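Local coordinates for protein hydrazine synthase subunit beta (PDB 5C2V) that forms part of the hydrazine synthase complex, which condenses nitric oxide with ammonium, and may modulate passage of the hydroxylamine intermediate between the gamma and alpha active sites, at residues G1-G5 with Q32-S36; H35-F39 with E50-Q56; E188-D194 with V206-P211; N222-N228 with Y252-P256. All blocks are in the same frame, centred on the assembly; numbering follows the deposited sequence.

In the fold
All four contacts belong to one beta-propeller. Contacts 1 and 2 share H35 and S36, with centres about 9 Å apart: contact 1 sets the N-terminal segment against the blade of strands 15-20 to 46-52, and contact 2 pairs that blade's last two strands. Contacts 3 and 4 form a second cluster, about 10 Å between centres, in and beside the blade that includes neighbouring strands 203-211 and 226-234; Q209 of contact 3 reaches N228 of contact 4. Contact 2 lies on the opposite side of the chain centre from contact 3, their centres about 29 Å apart. E188 of contact 3 belongs to the trimethyl glycine pocket, and a heme c lies about 5 Å from the side chain of F226 in contact 4.

Contact 1: G1-G5 with Q32-S36; sequences GYIQG and QSGHS
With its CG turned beside its own backbone N (chi1 -50°), H35 carries the NE2 edge of its imidazole up to the backbone of G1 and Y2. The amide of Y2 sits almost in the ring plane and points from Y2 N to H35 NE2 over 3.1 Å, in a nearly straight hydrogen bond (173° at the hydrogen). G1 follows along the same edge, its CA 3.5 Å from H35 CD2, and also offers a C-H to a carbonyl, with G1 CA 3.1 Å from S33 O. The backbone N-H of Q56 approaches the other ring nitrogen, ND1; a neutral imidazole could accept fully at only one of the two, and the coordinates do not tell which. The 32-36 segment is the loop between strands 26-31 and 36-41, the second and third strands of a four-stranded propeller blade, and the N-terminal residues run past it before strand 15-20 begins. A water joins the two backbones further along: it donates to Q32 O and, weakly, to Y2 O, 3.4 Å away. Beyond the water the two glutamines meet. Q4 lays its CB and CG against the amide of Q32, Q4 CG standing 3.8 Å from Q32 NE2, and the two amide planes are 24° apart. Their polar ends part company: Q32 NE2 is held by E58 of the same chain, whereas Q4 NE2 donates to the carbonyl of R70 of the gamma subunit, and I3 packs on V43 of that subunit.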
loop_
_atom_site.group_PDB
_atom_site.type_symbol
_atom_site.label_atom_id
_atom_site.label_comp_id
_atom_site.label_asym_id
_atom_site.label_seq_id
_atom_site.Cartn_x
_atom_site.Cartn_y
_atom_site.Cartn_z
ATOM N N GLY B 1 -49.412 -44.814 -15.358
ATOM C CA GLY B 1 -48.241 -45.058 -14.539
ATOM C C GLY B 1 -48.325 -44.379 -13.186
ATOM O O GLY B 1 -49.100 -43.441 -13.003
ATOM N N TYR B 2 -47.519 -44.846 -12.239
ATOM C CA TYR B 2 -47.567 -44.339 -10.873
ATOM C C TYR B 2 -46.372 -43.458 -10.531
ATOM O O TYR B 2 -45.248 -43.724 -10.959
ATOM C CB TYR B 2 -47.642 -45.501 -9.881
ATOM C CG TYR B 2 -48.896 -46.331 -10.012
ATOM C CD1 TYR B 2 -50.144 -45.729 -10.080
ATOM C CD2 TYR B 2 -48.831 -47.716 -10.080
ATOM C CE1 TYR B 2 -51.293 -46.482 -10.203
ATOM C CE2 TYR B 2 -49.974 -48.478 -10.206
ATOM C CZ TYR B 2 -51.202 -47.856 -10.268
ATOM O OH TYR B 2 -52.344 -48.613 -10.392
ATOM N N ILE B 3 -46.626 -42.409 -9.757
ATOM C CA ILE B 3 -45.553 -41.593 -9.206
ATOM C C ILE B 3 -44.798 -42.424 -8.178
ATOM O O ILE B 3 -45.403 -43.125 -7.366
ATOM C CB ILE B 3 -46.086 -40.294 -8.566
ATOM C CG1 ILE B 3 -46.611 -39.352 -9.650
ATOM C CG2 ILE B 3 -45.000 -39.600 -7.754
ATOM C CD1 ILE B 3 -47.032 -37.996 -9.132
ATOM N N GLN B 4 -43.473 -42.343 -8.235
ATOM C CA GLN B 4 -42.597 -43.197 -7.446
ATOM C C GLN B 4 -42.909 -43.165 -5.945
ATOM O O GLN B 4 -43.015 -42.096 -5.343
ATOM C CB GLN B 4 -41.141 -42.792 -7.690
ATOM C CG GLN B 4 -40.163 -43.575 -6.856
ATOM C CD GLN B 4 -39.759 -42.843 -5.601
ATOM O OE1 GLN B 4 -39.770 -41.611 -5.551
ATOM N NE2 GLN B 4 -39.465 -43.600 -4.553
ATOM N N GLY B 5 -43.056 -44.348 -5.351
ATOM C CA GLY B 5 -43.340 -44.474 -3.932
ATOM C C GLY B 5 -44.796 -44.237 -3.572
ATOM O O GLY B 5 -45.163 -44.238 -2.396
ATOM N N GLN B 32 -39.559 -43.231 -15.611
ATOM C CA GLN B 32 -39.794 -43.755 -14.273
ATOM C C GLN B 32 -41.282 -43.888 -13.982
ATOM O O GLN B 32 -41.727 -44.887 -13.415
ATOM C CB GLN B 32 -39.133 -42.859 -13.223
ATOM C CG GLN B 32 -39.134 -43.451 -11.826
ATOM C CD GLN B 32 -38.754 -42.444 -10.761
ATOM O OE1 GLN B 32 -39.180 -41.289 -10.799
ATOM N NE2 GLN B 32 -37.944 -42.877 -9.801
ATOM N N SER B 33 -42.048 -42.877 -14.375
ATOM C CA SER B 33 -43.481 -42.864 -14.120
ATOM C C SER B 33 -44.260 -43.511 -15.262
ATOM O O SER B 33 -45.469 -43.705 -15.165
ATOM C CB SER B 33 -43.967 -41.431 -13.899
ATOM O OG SER B 33 -43.263 -40.813 -12.837
ATOM N N GLY B 34 -43.561 -43.843 -16.344
ATOM C CA GLY B 34 -44.197 -44.452 -17.497
ATOM C C GLY B 34 -44.015 -45.955 -17.561
ATOM O O GLY B 34 -44.685 -46.632 -18.342
ATOM N N HIS B 35 -43.110 -46.472 -16.732
ATOM C CA HIS B 35 -42.798 -47.900 -16.684
ATOM C C HIS B 35 -42.426 -48.440 -18.063
ATOM O O HIS B 35 -42.778 -49.566 -18.417
ATOM C CB HIS B 35 -43.976 -48.686 -16.105
ATOM C CG HIS B 35 -44.501 -48.122 -14.821
ATOM N ND1 HIS B 35 -43.946 -48.422 -13.595
ATOM C CD2 HIS B 35 -45.525 -47.275 -14.573
ATOM C CE1 HIS B 35 -44.607 -47.784 -12.647
ATOM N NE2 HIS B 35 -45.572 -47.081 -13.213
ATOM N N SER B 36 -41.712 -47.624 -18.833
ATOM C CA SER B 36 -41.315 -47.987 -20.189
ATOM C C SER B 36 -40.054 -47.239 -20.609
ATOM O O SER B 36 -39.497 -46.458 -19.839
ATOM C CB SER B 36 -42.449 -47.698 -21.173
ATOM O OG SER B 36 -42.812 -46.328 -21.144
HETATM O O HOH W 1 -42.122 -45.014 -10.945
#

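Contact 2: H35-F39 with E50-Q56; sequences HSVTF and EVAVRVQ
S36 OG donates to E50 OE2 at 2.5 Å, using the carboxylate lone pair that faces away from OE1. E50 can reach it because its chain is fully stretched, CG anti to the backbone N (chi1 -174°). Beneath this pair run two antiparallel strands. V37 and V51 form a hydrogen-bonded pair, with V37 N to V51 O and V51 N to V37 O both 2.9 Å. S36-A52 and T38-E50 are the flanking non-hydrogen-bonded pairs, their side chains on one face, while V37 and V51 occupy the other. There a methyl of V51 sits over one face of the F39 ring in a CH-pi contact, V51 CG2 4.0 Å from the ring centroid. The strand pairing fades at H35: V53 N still donates to H35 O over 3.3 Å, and CG2 of V53 lies near S36 CA. The chain then swings round the imidazole, bringing Q56 N 3.0 Å from H35 ND1, tilted 24° from the ring plane, in a bond that competes with the one at NE2; V55 lies alongside the ring. V37, V51 and V53 also pack on strands 68-73 and 78-83 of the next sheet. This is the outer hairpin of a propeller blade, strands 36-41 and 46-52, followed by the linker that leads into the first strand of the next blade.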
loop_
_atom_site.group_PDB
_atom_site.type_symbol
_atom_site.label_atom_id
_atom_site.label_comp_id
_atom_site.label_asym_id
_atom_site.label_seq_id
_atom_site.Cartn_x
_atom_site.Cartn_y
_atom_site.Cartn_z
ATOM N N HIS B 35 -43.110 -46.472 -16.732
ATOM C CA HIS B 35 -42.798 -47.900 -16.684
ATOM C C HIS B 35 -42.426 -48.440 -18.063
ATOM O O HIS B 35 -42.778 -49.566 -18.417
ATOM C CB HIS B 35 -43.976 -48.686 -16.105
ATOM C CG HIS B 35 -44.501 -48.122 -14.821
ATOM N ND1 HIS B 35 -43.946 -48.422 -13.595
ATOM C CD2 HIS B 35 -45.525 -47.275 -14.573
ATOM C CE1 HIS B 35 -44.607 -47.784 -12.647
ATOM N NE2 HIS B 35 -45.572 -47.081 -13.213
ATOM N N SER B 36 -41.712 -47.624 -18.833
ATOM C CA SER B 36 -41.315 -47.987 -20.189
ATOM C C SER B 36 -40.054 -47.239 -20.609
ATOM O O SER B 36 -39.497 -46.458 -19.839
ATOM C CB SER B 36 -42.449 -47.698 -21.173
ATOM O OG SER B 36 -42.812 -46.328 -21.144
ATOM N N VAL B 37 -39.609 -47.483 -21.838
ATOM C CA VAL B 37 -38.426 -46.820 -22.377
ATOM C C VAL B 37 -38.725 -46.200 -23.739
ATOM O O VAL B 37 -39.195 -46.880 -24.650
ATOM C CB VAL B 37 -37.237 -47.794 -22.513
ATOM C CG1 VAL B 37 -36.076 -47.121 -23.230
ATOM C CG2 VAL B 37 -36.801 -48.302 -21.146
ATOM N N THR B 38 -38.450 -44.907 -23.870
ATOM C CA THR B 38 -38.704 -44.184 -25.109
ATOM C C THR B 38 -37.499 -44.229 -26.045
ATOM O O THR B 38 -36.369 -43.950 -25.636
ATOM C CB THR B 38 -39.069 -42.712 -24.831
ATOM O OG1 THR B 38 -40.189 -42.655 -23.939
ATOM C CG2 THR B 38 -39.417 -41.989 -26.124
ATOM N N PHE B 39 -37.751 -44.588 -27.302
ATOM C CA PHE B 39 -36.713 -44.598 -28.327
ATOM C C PHE B 39 -36.768 -43.311 -29.141
ATOM O O PHE B 39 -37.837 -42.906 -29.595
ATOM C CB PHE B 39 -36.866 -45.805 -29.261
ATOM C CG PHE B 39 -36.506 -47.127 -28.635
ATOM C CD1 PHE B 39 -36.215 -47.228 -27.282
ATOM C CD2 PHE B 39 -36.450 -48.274 -29.411
ATOM C CE1 PHE B 39 -35.887 -48.448 -26.718
ATOM C CE2 PHE B 39 -36.120 -49.493 -28.853
ATOM C CZ PHE B 39 -35.837 -49.581 -27.506
ATOM N N GLU B 50 -42.122 -46.680 -28.115
ATOM C CA GLU B 50 -42.054 -46.801 -26.666
ATOM C C GLU B 50 -42.163 -48.271 -26.269
ATOM O O GLU B 50 -43.186 -48.912 -26.512
ATOM C CB GLU B 50 -43.160 -45.972 -26.008
ATOM C CG GLU B 50 -43.096 -45.915 -24.491
ATOM C CD GLU B 50 -44.091 -44.927 -23.912
ATOM O OE1 GLU B 50 -44.797 -44.263 -24.701
ATOM O OE2 GLU B 50 -44.170 -44.813 -22.670
ATOM N N VAL B 51 -41.110 -48.799 -25.654
ATOM C CA VAL B 51 -41.057 -50.216 -25.308
ATOM C C VAL B 51 -41.385 -50.450 -23.838
ATOM O O VAL B 51 -40.732 -49.901 -22.951
ATOM C CB VAL B 51 -39.671 -50.816 -25.612
ATOM C CG1 VAL B 51 -39.634 -52.287 -25.226
ATOM C CG2 VAL B 51 -39.326 -50.635 -27.081
ATOM N N ALA B 52 -42.393 -51.278 -23.586
ATOM C CA ALA B 52 -42.844 -51.542 -22.226
ATOM C C ALA B 52 -41.863 -52.419 -21.453
ATOM O O ALA B 52 -41.403 -53.448 -21.947
ATOM C CB ALA B 52 -44.221 -52.188 -22.246
ATOM N N VAL B 53 -41.548 -51.991 -20.235
ATOM C CA VAL B 53 -40.713 -52.761 -19.322
ATOM C C VAL B 53 -41.427 -52.905 -17.985
ATOM O O VAL B 53 -42.590 -52.522 -17.849
ATOM C CB VAL B 53 -39.334 -52.110 -19.098
ATOM C CG1 VAL B 53 -38.504 -52.161 -20.373
ATOM C CG2 VAL B 53 -39.493 -50.683 -18.597
ATOM N N ARG B 54 -40.731 -53.458 -16.998
ATOM C CA ARG B 54 -41.310 -53.651 -15.675
ATOM C C ARG B 54 -41.413 -52.326 -14.920
ATOM O O ARG B 54 -41.128 -51.261 -15.468
ATOM C CB ARG B 54 -40.489 -54.657 -14.868
ATOM C CG ARG B 54 -40.221 -55.968 -15.587
ATOM C CD ARG B 54 -41.491 -56.546 -16.188
ATOM N NE ARG B 54 -41.246 -57.820 -16.856
ATOM C CZ ARG B 54 -42.105 -58.407 -17.682
ATOM N NH1 ARG B 54 -43.270 -57.832 -17.947
ATOM N NH2 ARG B 54 -41.799 -59.567 -18.245
ATOM N N VAL B 55 -41.831 -52.404 -13.661
ATOM C CA VAL B 55 -42.147 -51.221 -12.868
ATOM C C VAL B 55 -40.935 -50.336 -12.549
ATOM O O VAL B 55 -39.917 -50.814 -12.047
ATOM C CB VAL B 55 -42.822 -51.626 -11.539
ATOM C CG1 VAL B 55 -43.402 -50.409 -10.839
ATOM C CG2 VAL B 55 -43.909 -52.659 -11.795
ATOM N N GLN B 56 -41.073 -49.046 -12.851
ATOM C CA GLN B 56 -40.124 -48.005 -12.447
ATOM C C GLN B 56 -38.688 -48.195 -12.961
ATOM O O GLN B 56 -37.762 -48.377 -12.167
ATOM C CB GLN B 56 -40.110 -47.919 -10.914
ATOM C CG GLN B 56 -39.467 -46.676 -10.345
ATOM C CD GLN B 56 -39.654 -46.566 -8.853
ATOM O OE1 GLN B 56 -40.693 -46.938 -8.308
ATOM N NE2 GLN B 56 -38.642 -46.059 -8.181
#

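Contact 3: E188-D194 with V206-P211; sequences ESSNLRD and VTHQTP. With BET (trimethyl glycine), chain R.
The carboxylate of E188 lies beside that of the bound trimethyl glycine without bonding to it, E188 CD 3.6 Å from the ligand O, while its own backbone and CB rest on T210, with T210 CG2 3.2 Å from E188 O. Two carboxylates thus lie close together; R302, salt-bridged to E188 OE1, and R243, hydrogen-bonded to the ligand, probably offset them together with the ligand's own quaternary ammonium. Next outward, S190 and Q209 pair across the strands through S190 N to Q209 O (2.8 Å) and Q209 N to S190 O (2.9 Å). P211 closes this end, its CG 3.6 Å from S190 OG. These are the first two strands, 190-197 and 203-211, of an antiparallel propeller blade, joined as a beta hairpin. The ladder is interrupted at N191, whose backbone is left-handed (phi 56°, psi 57°), and resumes with a longer bond from R193 N to T207 O, 3.3 Å. The N191 side chain meanwhile reaches across to Q209: ND2 donates to Q209 OE1 at 2.9 Å, the acceptor lying in the N191 amide plane and the two amides 37° apart. L192 runs alongside H208 and brings its CG to V206 CG1, 4.0 Å away. In the outer shell, T231 takes up H208 NE2, and R193 bridges D161 of its own chain to E69 of the gamma subunit.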
loop_
_atom_site.group_PDB
_atom_site.type_symbol
_atom_site.label_atom_id
_atom_site.label_comp_id
_atom_site.label_asym_id
_atom_site.label_seq_id
_atom_site.Cartn_x
_atom_site.Cartn_y
_atom_site.Cartn_z
ATOM N N GLU B 188 -16.718 -36.291 4.295
ATOM C CA GLU B 188 -17.792 -35.303 4.367
ATOM C C GLU B 188 -18.601 -35.235 3.075
ATOM O O GLU B 188 -18.774 -34.164 2.496
ATOM C CB GLU B 188 -17.222 -33.924 4.709
ATOM C CG GLU B 188 -16.560 -33.863 6.076
ATOM C CD GLU B 188 -16.196 -32.452 6.488
ATOM O OE1 GLU B 188 -16.378 -31.527 5.669
ATOM O OE2 GLU B 188 -15.730 -32.266 7.633
ATOM N N SER B 189 -19.091 -36.385 2.625
ATOM C CA SER B 189 -19.892 -36.445 1.408
ATOM C C SER B 189 -21.257 -37.079 1.653
ATOM O O SER B 189 -21.436 -37.858 2.589
ATOM C CB SER B 189 -19.153 -37.226 0.320
ATOM O OG SER B 189 -19.017 -38.590 0.677
ATOM N N SER B 190 -22.217 -36.737 0.802
ATOM C CA SER B 190 -23.535 -37.358 0.831
ATOM C C SER B 190 -24.139 -37.323 -0.568
ATOM O O SER B 190 -23.709 -36.533 -1.408
ATOM C CB SER B 190 -24.453 -36.651 1.832
ATOM O OG SER B 190 -24.799 -35.351 1.384
ATOM N N ASN B 191 -25.129 -38.179 -0.810
ATOM C CA ASN B 191 -25.845 -38.189 -2.083
ATOM C C ASN B 191 -24.960 -38.379 -3.314
ATOM O O ASN B 191 -24.974 -37.537 -4.211
ATOM C CB ASN B 191 -26.650 -36.897 -2.253
ATOM C CG ASN B 191 -27.599 -36.642 -1.101
ATOM O OD1 ASN B 191 -28.155 -37.575 -0.523
ATOM N ND2 ASN B 191 -27.794 -35.372 -0.764
ATOM N N LEU B 192 -24.185 -39.461 -3.375
ATOM C CA LEU B 192 -23.351 -39.645 -4.556
ATOM C C LEU B 192 -24.257 -40.159 -5.667
ATOM O O LEU B 192 -24.783 -41.271 -5.583
ATOM C CB LEU B 192 -22.234 -40.662 -4.289
ATOM C CG LEU B 192 -21.014 -40.410 -3.395
ATOM C CD1 LEU B 192 -21.391 -39.942 -1.997
ATOM C CD2 LEU B 192 -20.190 -41.688 -3.311
ATOM N N ARG B 193 -24.439 -39.352 -6.708
ATOM C CA ARG B 193 -25.347 -39.728 -7.787
ATOM C C ARG B 193 -24.749 -40.362 -9.049
ATOM O O ARG B 193 -25.488 -40.931 -9.854
ATOM C CB ARG B 193 -26.147 -38.491 -8.195
ATOM C CG ARG B 193 -27.054 -37.955 -7.100
ATOM C CD ARG B 193 -28.177 -38.937 -6.806
ATOM N NE ARG B 193 -28.043 -39.516 -5.476
ATOM C CZ ARG B 193 -28.784 -39.166 -4.434
ATOM N NH1 ARG B 193 -29.729 -38.243 -4.564
ATOM N NH2 ARG B 193 -28.572 -39.740 -3.260
ATOM N N ASP B 194 -23.434 -40.276 -9.231
ATOM C CA ASP B 194 -22.823 -40.818 -10.447
ATOM C C ASP B 194 -21.314 -41.031 -10.314
ATOM O O ASP B 194 -20.672 -40.450 -9.440
ATOM C CB ASP B 194 -23.116 -39.901 -11.639
ATOM C CG ASP B 194 -23.205 -40.660 -12.951
ATOM O OD1 ASP B 194 -22.726 -41.812 -13.010
ATOM O OD2 ASP B 194 -23.760 -40.105 -13.924
ATOM N N VAL B 206 -16.826 -37.976 -9.546
ATOM C CA VAL B 206 -17.994 -38.334 -8.746
ATOM C C VAL B 206 -18.730 -37.091 -8.251
ATOM O O VAL B 206 -18.163 -36.276 -7.526
ATOM C CB VAL B 206 -17.602 -39.200 -7.528
ATOM C CG1 VAL B 206 -18.800 -39.408 -6.613
ATOM C CG2 VAL B 206 -17.025 -40.537 -7.979
ATOM N N THR B 207 -19.994 -36.948 -8.639
ATOM C CA THR B 207 -20.809 -35.824 -8.183
ATOM C C THR B 207 -21.456 -36.118 -6.835
ATOM O O THR B 207 -21.999 -37.203 -6.624
ATOM C CB THR B 207 -21.915 -35.472 -9.195
ATOM O OG1 THR B 207 -22.511 -36.677 -9.695
ATOM C CG2 THR B 207 -21.345 -34.676 -10.354
ATOM N N HIS B 208 -21.403 -35.145 -5.929
ATOM C CA HIS B 208 -21.982 -35.317 -4.601
ATOM C C HIS B 208 -22.184 -33.989 -3.881
ATOM O O HIS B 208 -21.941 -32.917 -4.440
ATOM C CB HIS B 208 -21.097 -36.230 -3.749
ATOM C CG HIS B 208 -19.763 -35.639 -3.422
ATOM N ND1 HIS B 208 -19.552 -34.832 -2.325
ATOM C CD2 HIS B 208 -18.565 -35.736 -4.051
ATOM C CE1 HIS B 208 -18.286 -34.458 -2.289
ATOM N NE2 HIS B 208 -17.666 -34.994 -3.326
ATOM N N GLN B 209 -22.634 -34.075 -2.634
ATOM C CA GLN B 209 -22.815 -32.899 -1.794
ATOM C C GLN B 209 -21.976 -32.992 -0.527
ATOM O O GLN B 209 -21.680 -34.083 -0.042
ATOM C CB GLN B 209 -24.288 -32.717 -1.423
ATOM C CG GLN B 209 -25.149 -32.132 -2.526
ATOM C CD GLN B 209 -26.552 -31.809 -2.053
ATOM O OE1 GLN B 209 -27.194 -32.614 -1.380
ATOM N NE2 GLN B 209 -27.034 -30.620 -2.399
ATOM N N THR B 210 -21.588 -31.835 -0.003
ATOM C CA THR B 210 -20.900 -31.758 1.273
ATOM C C THR B 210 -21.784 -31.065 2.297
ATOM O O THR B 210 -21.983 -29.849 2.237
ATOM C CB THR B 210 -19.566 -30.995 1.153
ATOM O OG1 THR B 210 -18.742 -31.611 0.156
ATOM C CG2 THR B 210 -18.833 -30.974 2.486
ATOM N N PRO B 211 -22.332 -31.842 3.239
ATOM C CA PRO B 211 -23.078 -31.286 4.367
ATOM C C PRO B 211 -22.133 -30.732 5.418
ATOM O O PRO B 211 -21.046 -31.285 5.581
ATOM C CB PRO B 211 -23.855 -32.494 4.914
ATOM C CG PRO B 211 -23.289 -33.720 4.207
ATOM C CD PRO B 211 -22.108 -33.289 3.397
HETATM N N BET R . -11.126 -34.369 8.069
HETATM C CA BET R . -12.407 -34.330 7.245
HETATM C C BET R . -12.123 -33.605 5.821
HETATM O O BET R . -12.691 -32.490 5.701
HETATM O OXT BET R . -11.385 -34.249 5.039
HETATM C C1 BET R . -11.460 -34.440 9.545
HETATM C C2 BET R . -10.279 -33.115 7.842
HETATM C C3 BET R . -10.331 -35.624 7.752
#

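Contact 4: N222-N228 with Y252-P256; sequences NGQVFTN and YDGNP
At N222 and G223 the backbone runs with positive phi, bringing the N-H of G223 to the hydroxyl of Y252; from F226 onward the chain becomes a strand, while 252-256 passes it as an irregular loop that turns left-handed at N255 (phi 50°). G223 N lies 2.8 Å from Y252 OH, but the hydrogen bond is weak, bent to 116°. The tyrosine ring extends alongside G223, its CE2 3.9 Å from G223 CA. Towards the other end N228 points across at the loop, CG beside its own backbone N (chi1 -59°). Its OD1 accepts from N255 N at 3.1 Å, the donor standing well above the carbonyl plane, and the ring of P256 follows, with CD 3.5 Å from the same oxygen. D247 ties the two backbones together from outside, one carboxylate oxygen taking N228 N and the other D253 N. N228 OD1 has a second donor, Q209 NE2, and N228 ND2 gives a hydrogen bond to the carbonyl of S60 of the gamma subunit. Two N-H groups at the oxygen and a carbonyl at the nitrogen are consistent with this orientation of the buried amide, which they probably favour at the subunit interface.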
loop_
_atom_site.group_PDB
_atom_site.type_symbol
_atom_site.label_atom_id
_atom_site.label_comp_id
_atom_site.label_asym_id
_atom_site.label_seq_id
_atom_site.Cartn_x
_atom_site.Cartn_y
_atom_site.Cartn_z
ATOM N N ASN B 222 -22.860 -18.768 2.202
ATOM C CA ASN B 222 -21.540 -19.391 2.187
ATOM C C ASN B 222 -21.596 -20.901 2.398
ATOM O O ASN B 222 -20.685 -21.482 2.985
ATOM C CB ASN B 222 -20.640 -18.752 3.246
ATOM C CG ASN B 222 -20.131 -17.384 2.828
ATOM O OD1 ASN B 222 -20.871 -16.400 2.841
ATOM N ND2 ASN B 222 -18.853 -17.310 2.480
ATOM N N GLY B 223 -22.669 -21.525 1.918
ATOM C CA GLY B 223 -22.852 -22.961 2.033
ATOM C C GLY B 223 -22.727 -23.492 3.449
ATOM O O GLY B 223 -22.027 -24.476 3.689
ATOM N N GLN B 224 -23.405 -22.839 4.389
ATOM C CA GLN B 224 -23.322 -23.220 5.797
ATOM C C GLN B 224 -23.913 -24.602 6.056
ATOM O O GLN B 224 -23.467 -25.322 6.949
ATOM C CB GLN B 224 -24.031 -22.189 6.680
ATOM C CG GLN B 224 -23.976 -22.537 8.162
ATOM C CD GLN B 224 -25.172 -22.031 8.934
ATOM O OE1 GLN B 224 -25.772 -21.020 8.578
ATOM N NE2 GLN B 224 -25.533 -22.742 9.993
ATOM N N VAL B 225 -24.926 -24.965 5.281
ATOM C CA VAL B 225 -25.580 -26.256 5.442
ATOM C C VAL B 225 -25.067 -27.240 4.398
ATOM O O VAL B 225 -24.445 -28.248 4.734
ATOM C CB VAL B 225 -27.110 -26.131 5.337
ATOM C CG1 VAL B 225 -27.766 -27.491 5.506
ATOM C CG2 VAL B 225 -27.631 -25.150 6.378
ATOM N N PHE B 226 -25.334 -26.942 3.131
ATOM C CA PHE B 226 -24.855 -27.774 2.035
ATOM C C PHE B 226 -23.995 -27.001 1.042
ATOM O O PHE B 226 -24.293 -25.854 0.705
ATOM C CB PHE B 226 -26.030 -28.405 1.286
ATOM C CG PHE B 226 -26.523 -29.683 1.892
ATOM C CD1 PHE B 226 -25.794 -30.853 1.758
ATOM C CD2 PHE B 226 -27.721 -29.718 2.582
ATOM C CE1 PHE B 226 -26.249 -32.034 2.310
ATOM C CE2 PHE B 226 -28.181 -30.896 3.136
ATOM C CZ PHE B 226 -27.444 -32.055 2.998
ATOM N N THR B 227 -22.924 -27.637 0.583
ATOM C CA THR B 227 -22.215 -27.179 -0.604
ATOM C C THR B 227 -22.300 -28.294 -1.630
ATOM O O THR B 227 -22.521 -29.446 -1.274
ATOM C CB THR B 227 -20.740 -26.825 -0.329
ATOM O OG1 THR B 227 -20.022 -28.005 0.052
ATOM C CG2 THR B 227 -20.633 -25.784 0.774
ATOM N N ASN B 228 -22.148 -27.959 -2.903
ATOM C CA ASN B 228 -22.241 -28.970 -3.945
ATOM C C ASN B 228 -20.908 -29.167 -4.647
ATOM O O ASN B 228 -20.283 -28.205 -5.093
ATOM C CB ASN B 228 -23.325 -28.591 -4.940
ATOM C CG ASN B 228 -24.684 -28.458 -4.284
ATOM O OD1 ASN B 228 -25.441 -29.424 -4.197
ATOM N ND2 ASN B 228 -25.006 -27.252 -3.829
ATOM N N TYR B 252 -25.308 -21.475 -6.454
ATOM C CA TYR B 252 -24.985 -22.861 -6.134
ATOM C C TYR B 252 -25.621 -23.812 -7.142
ATOM O O TYR B 252 -26.654 -23.492 -7.726
ATOM C CB TYR B 252 -25.460 -23.204 -4.716
ATOM C CG TYR B 252 -24.768 -22.418 -3.623
ATOM C CD1 TYR B 252 -25.037 -21.070 -3.433
ATOM C CD2 TYR B 252 -23.854 -23.027 -2.774
ATOM C CE1 TYR B 252 -24.409 -20.351 -2.441
ATOM C CE2 TYR B 252 -23.218 -22.312 -1.776
ATOM C CZ TYR B 252 -23.500 -20.974 -1.616
ATOM O OH TYR B 252 -22.874 -20.255 -0.625
ATOM N N ASP B 253 -25.024 -24.985 -7.342
ATOM C CA ASP B 253 -25.660 -25.974 -8.201
ATOM C C ASP B 253 -26.331 -27.013 -7.322
ATOM O O ASP B 253 -25.669 -27.895 -6.798
ATOM C CB ASP B 253 -24.630 -26.656 -9.108
ATOM C CG ASP B 253 -24.134 -25.758 -10.221
ATOM O OD1 ASP B 253 -24.928 -24.945 -10.730
ATOM O OD2 ASP B 253 -22.946 -25.871 -10.593
ATOM N N GLY B 254 -27.654 -26.960 -7.229
ATOM C CA GLY B 254 -28.375 -27.845 -6.333
ATOM C C GLY B 254 -28.388 -29.285 -6.797
ATOM O O GLY B 254 -28.822 -29.565 -7.913
ATOM N N ASN B 255 -27.945 -30.196 -5.933
ATOM C CA ASN B 255 -28.051 -31.628 -6.196
ATOM C C ASN B 255 -27.524 -32.051 -7.568
ATOM O O ASN B 255 -28.311 -32.343 -8.466
ATOM C CB ASN B 255 -29.509 -32.075 -6.052
ATOM C CG ASN B 255 -30.112 -31.680 -4.719
ATOM O OD1 ASN B 255 -31.085 -30.927 -4.664
ATOM N ND2 ASN B 255 -29.542 -32.194 -3.635
ATOM N N PRO B 256 -26.195 -32.047 -7.751
ATOM C CA PRO B 256 -25.642 -32.531 -9.022
ATOM C C PRO B 256 -25.885 -34.032 -9.182
ATOM O O PRO B 256 -25.670 -34.773 -8.224
ATOM C CB PRO B 256 -24.150 -32.217 -8.897
ATOM C CG PRO B 256 -23.892 -32.252 -7.424
ATOM C CD PRO B 256 -25.139 -31.702 -6.782
#